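Local atomic coordinates of outer surface protein (Bacillus cereus ATCC 14579, PDB entry 1X7F), a protein that is of uncharacterised function but probably acts as a 6-phospho-N-acetylmuramidase, hydrolysing phosphorylated muramic-acid sugars of the kind released in cell-wall recycling. Residues A[120-125]-A[132-137]; A[87-92]-A[197-202]. All coordinates share one frame; numbering follows the deposited sequence. Where two conformers were deposited one is given.

Contact 1: residues A[120-125]-A[132-137]; sequences IRLDVG and AKMTNN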
# COMPACT_ATOMS: atom_id res chain seq x y z
N ILE A 120 -8.93 18.77 5.57
CA ILE A 120 -9.71 18.21 6.67
C ILE A 120 -10.45 16.97 6.20
O ILE A 120 -10.88 16.89 5.05
CB ILE A 120 -10.72 19.24 7.24
CG1 ILE A 120 -11.49 19.95 6.12
CG2 ILE A 120 -10.03 20.22 8.18
CD1 ILE A 120 -12.84 20.44 6.56
N ARG A 121 -10.58 16.00 7.11
CA ARG A 121 -11.36 14.80 6.82
C ARG A 121 -12.81 14.97 7.26
O ARG A 121 -13.11 15.55 8.31
CB ARG A 121 -10.74 13.56 7.45
CG ARG A 121 -11.31 12.25 6.90
CD ARG A 121 -10.38 11.06 6.98
NE ARG A 121 -11.00 9.85 6.43
CZ ARG A 121 -11.86 9.10 7.11
NH1 ARG A 121 -12.18 9.42 8.35
NH2 ARG A 121 -12.38 8.02 6.56
N LEU A 122 -13.71 14.50 6.40
CA LEU A 122 -15.12 14.37 6.73
C LEU A 122 -15.39 12.89 6.95
O LEU A 122 -15.76 12.16 6.02
CB LEU A 122 -16.01 14.96 5.64
CG LEU A 122 -15.89 16.46 5.35
CD1 LEU A 122 -16.92 16.85 4.30
CD2 LEU A 122 -16.05 17.31 6.60
N ASP A 123 -15.15 12.46 8.19
CA ASP A 123 -15.33 11.08 8.62
C ASP A 123 -16.78 10.61 8.40
O ASP A 123 -17.03 9.49 7.93
CB ASP A 123 -14.95 10.99 10.10
CG ASP A 123 -14.88 9.56 10.61
OD1 ASP A 123 -14.45 8.68 9.84
OD2 ASP A 123 -15.24 9.24 11.77
N VAL A 124 -17.72 11.48 8.75
CA VAL A 124 -19.13 11.28 8.46
C VAL A 124 -19.56 12.36 7.47
O VAL A 124 -19.07 13.50 7.53
CB VAL A 124 -20.00 11.27 9.76
CG1 VAL A 124 -21.49 11.31 9.46
CG2 VAL A 124 -19.67 10.05 10.62
N GLY A 125 -20.45 12.00 6.55
CA GLY A 125 -20.92 12.91 5.52
C GLY A 125 -22.16 13.70 5.88
O GLY A 125 -22.70 13.58 6.99
N ALA A 132 -19.94 19.90 -1.19
CA ALA A 132 -19.76 20.71 -2.40
C ALA A 132 -19.31 22.14 -2.11
O ALA A 132 -18.35 22.63 -2.74
CB ALA A 132 -21.04 20.71 -3.23
N LYS A 133 -20.02 22.80 -1.15
CA LYS A 133 -19.71 24.19 -0.79
C LYS A 133 -18.36 24.34 -0.08
O LYS A 133 -17.71 25.39 -0.18
CB LYS A 133 -20.81 24.79 0.08
CG LYS A 133 -21.97 25.40 -0.71
CD LYS A 133 -23.28 24.68 -0.44
CE LYS A 133 -24.00 25.29 0.77
NZ LYS A 133 -24.92 24.30 1.40
N MET A 134 -17.95 23.28 0.62
CA MET A 134 -16.68 23.29 1.34
C MET A 134 -15.46 23.24 0.40
O MET A 134 -14.39 23.75 0.75
CB MET A 134 -16.62 22.13 2.34
CG MET A 134 -17.50 22.35 3.57
SD MET A 134 -17.66 20.86 4.57
CE MET A 134 -16.11 20.89 5.48
N THR A 135 -15.65 22.64 -0.78
CA THR A 135 -14.58 22.55 -1.78
C THR A 135 -14.25 23.92 -2.38
O THR A 135 -13.20 24.10 -3.00
CB THR A 135 -14.94 21.55 -2.91
OG1 THR A 135 -16.03 22.04 -3.69
CG2 THR A 135 -15.47 20.25 -2.34
N ASN A 136 -15.16 24.89 -2.18
CA ASN A 136 -14.96 26.27 -2.63
C ASN A 136 -14.40 27.18 -1.53
O ASN A 136 -14.52 28.40 -1.62
CB ASN A 136 -16.27 26.86 -3.18
CG ASN A 136 -16.85 26.05 -4.34
OD1 ASN A 136 -16.02 25.38 -5.20
ND2 ASN A 136 -18.28 26.13 -4.40
N ASN A 137 -13.81 26.59 -0.49
CA ASN A 137 -13.23 27.37 0.61
C ASN A 137 -12.06 28.25 0.14
O ASN A 137 -11.26 27.83 -0.70
CB ASN A 137 -12.85 26.47 1.80
CG ASN A 137 -11.51 25.76 1.61
OD1 ASN A 137 -10.45 26.35 1.90
ND2 ASN A 137 -11.56 24.50 1.17
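No flat group enters the meeting of Ile-120 and Leu-122 with Met-134; the nearby amide, guanidinium and carboxylate bond within their own segments instead. The Asn-137 amide points ND2 at Met-134 O, while the Arg-121 guanidinium sends NH1 to Asp-123 OD1 (2.8 Å), which it meets from above the carboxylate plane, 38° out of it. The contact lies within a beta-alpha-beta unit of the parallel barrel: strand 119-122, helix 129-134, strand 142-146. Contact between strand and helix is purely apolar and falls to one thioether. The bend at chi3 (80°) swings the Met-134 methyl aside from the line of the side chain, toward the strand. Met-134 CE touches Ile-120 CD1 at 3.5 Å, slightly tight for two carbons, with the side chains crossing at about a right angle. Leu-122 arrives tip to tip instead, its CD2 3.8 Å from Met-134 CE and its CD1 4.1 Å from Met-134 SD. Ile-143 of the returning strand also packs on Leu-122 and Met-134. In the type I turn from Met-134 to Asn-137, Met-134 O is gripped twice, by Asn-137 N at 3.2 Å and by Asn-137 ND2 at 3.0 Å, with Met-134 O lying in the Asn-137 amide plane.

Contact 2: residues A[87-92]-A[197-202]; sequences NMEVIL and GIRSAA
Glu-89 and Arg-199 reach toward each other from opposite directions across the interior of the barrel, near the ends where the strands begin. Along 197-202 the approach starts at Gly-197, which, with positive phi, is the C-prime residue of the Schellman motif that ends helix 183-195. Ile-198 then packs on Lys-164 in a loop. Arg-199 follows and makes the contact: its chain bends at chi3 and presents the guanidinium edge-on to the carboxylate, the two planes only 19° apart. Arg-199 NH1 donates to Glu-89 OE2 on the syn side, at 2.8 Å and with a fairly straight N-H...O angle of 152°. Arg-199 NH2 also faces Glu-89 OE1, but the two are modelled too close, so the details of this second pairing are doubtful. The Glu-89 carboxylate gets there on an extended chain, CG lying opposite the backbone N (chi1 -169°). Past Arg-199, the backbone N of Ser-200 bonds to Asp-245, and Ala-201 packs on Arg-57 and Cys-170. Lys-28 pairs with Glu-89, and Asp-246 with Arg-199, so the bridge belongs to a network of alternating charges, which probably offsets the closeness of Arg-199 to Lys-28 and Arg-57 and keeps Glu-89 ionised.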
# COMPACT_ATOMS: atom_id res chain seq x y z
N ASN A 87 8.20 19.14 4.25
CA ASN A 87 7.39 18.92 3.04
C ASN A 87 6.31 17.83 3.16
O ASN A 87 6.12 17.00 2.26
CB ASN A 87 8.31 18.71 1.83
CG ASN A 87 9.39 19.79 1.71
OD1 ASN A 87 10.58 19.51 1.88
ND2 ASN A 87 8.98 21.03 1.45
N MET A 88 5.60 17.84 4.29
CA MET A 88 4.58 16.84 4.56
C MET A 88 3.18 17.44 4.50
O MET A 88 2.91 18.45 5.13
CB MET A 88 4.80 16.17 5.91
CG MET A 88 6.17 15.55 6.07
SD MET A 88 6.05 13.96 6.87
CE MET A 88 7.72 13.78 7.43
N GLU A 89 2.32 16.80 3.73
CA GLU A 89 0.93 17.21 3.57
C GLU A 89 0.14 16.82 4.83
O GLU A 89 0.11 15.66 5.20
CB GLU A 89 0.35 16.50 2.35
CG GLU A 89 -1.01 17.00 1.88
CD GLU A 89 -1.68 16.03 0.91
OE1 GLU A 89 -1.15 14.92 0.72
OE2 GLU A 89 -2.73 16.39 0.33
N VAL A 90 -0.50 17.79 5.47
CA VAL A 90 -1.19 17.55 6.75
C VAL A 90 -2.71 17.52 6.60
O VAL A 90 -3.33 18.52 6.22
CB VAL A 90 -0.74 18.57 7.85
CG1 VAL A 90 -1.55 18.39 9.13
CG2 VAL A 90 0.75 18.44 8.14
N ILE A 91 -3.31 16.36 6.89
CA ILE A 91 -4.77 16.23 6.92
C ILE A 91 -5.26 16.10 8.37
O ILE A 91 -4.85 15.18 9.09
CB ILE A 91 -5.26 15.05 6.03
CG1 ILE A 91 -4.76 15.18 4.58
CG2 ILE A 91 -6.79 14.93 6.08
CD1 ILE A 91 -5.16 16.49 3.85
N LEU A 92 -6.10 17.05 8.78
CA LEU A 92 -6.69 17.08 10.13
C LEU A 92 -8.05 16.39 10.21
O LEU A 92 -8.96 16.68 9.44
CB LEU A 92 -6.85 18.52 10.63
CG LEU A 92 -5.92 19.05 11.73
CD1 LEU A 92 -6.15 20.54 11.91
CD2 LEU A 92 -6.13 18.32 13.06
N GLY A 197 -11.45 9.79 -10.73
CA GLY A 197 -10.09 10.33 -10.71
C GLY A 197 -9.68 11.06 -9.44
O GLY A 197 -8.83 11.95 -9.47
N ILE A 198 -10.27 10.67 -8.31
CA ILE A 198 -9.97 11.30 -7.02
C ILE A 198 -8.94 10.49 -6.22
O ILE A 198 -9.05 9.28 -6.10
CB ILE A 198 -11.28 11.61 -6.23
CG1 ILE A 198 -12.00 12.78 -6.90
CG2 ILE A 198 -11.00 11.92 -4.74
CD1 ILE A 198 -13.49 12.74 -6.77
N ARG A 199 -7.93 11.19 -5.73
CA ARG A 199 -6.84 10.65 -4.93
C ARG A 199 -7.36 9.81 -3.77
O ARG A 199 -8.20 10.28 -3.00
CB ARG A 199 -6.08 11.83 -4.37
CG ARG A 199 -4.61 11.67 -4.22
CD ARG A 199 -3.94 12.99 -3.89
NE ARG A 199 -3.06 12.84 -2.75
CZ ARG A 199 -2.75 13.81 -1.90
NH1 ARG A 199 -3.24 15.04 -2.04
NH2 ARG A 199 -1.93 13.52 -0.89
N SER A 200 -6.88 8.58 -3.66
CA SER A 200 -7.32 7.68 -2.59
C SER A 200 -6.18 7.33 -1.65
O SER A 200 -5.00 7.43 -2.02
CB SER A 200 -7.92 6.40 -3.17
OG SER A 200 -6.99 5.73 -3.97
N ALA A 201 -6.54 6.93 -0.44
CA ALA A 201 -5.59 6.49 0.56
C ALA A 201 -6.26 5.45 1.47
O ALA A 201 -7.48 5.45 1.64
CB ALA A 201 -5.08 7.71 1.38
N ALA A 202 -5.45 4.57 2.04
CA ALA A 202 -5.90 3.62 3.06
C ALA A 202 -4.81 3.49 4.13
O ALA A 202 -3.66 3.95 3.93
CB ALA A 202 -6.21 2.24 2.44

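Overall arrangement
Both contacts belong to the eight-stranded parallel barrel of the N-terminal family region, and they illustrate two ways in which such a barrel is held together. Contact 1 is local, binding a strand to the helix that follows it; contact 2 ties strand 89-94 to the segment leading into strand 201-204 through the interior. Their centres lie about 14 Å apart. Segment 87-92 comes first along the chain, then 120-125 and 132-137, and finally 197-202, so contact 2 spans the whole of contact 1. Strands 89-94 and 119-122 are sheet neighbours, and Arg-121 N probably bonds to Leu-92 O at 2.9 Å, so the two contacts share one pair of adjacent strands.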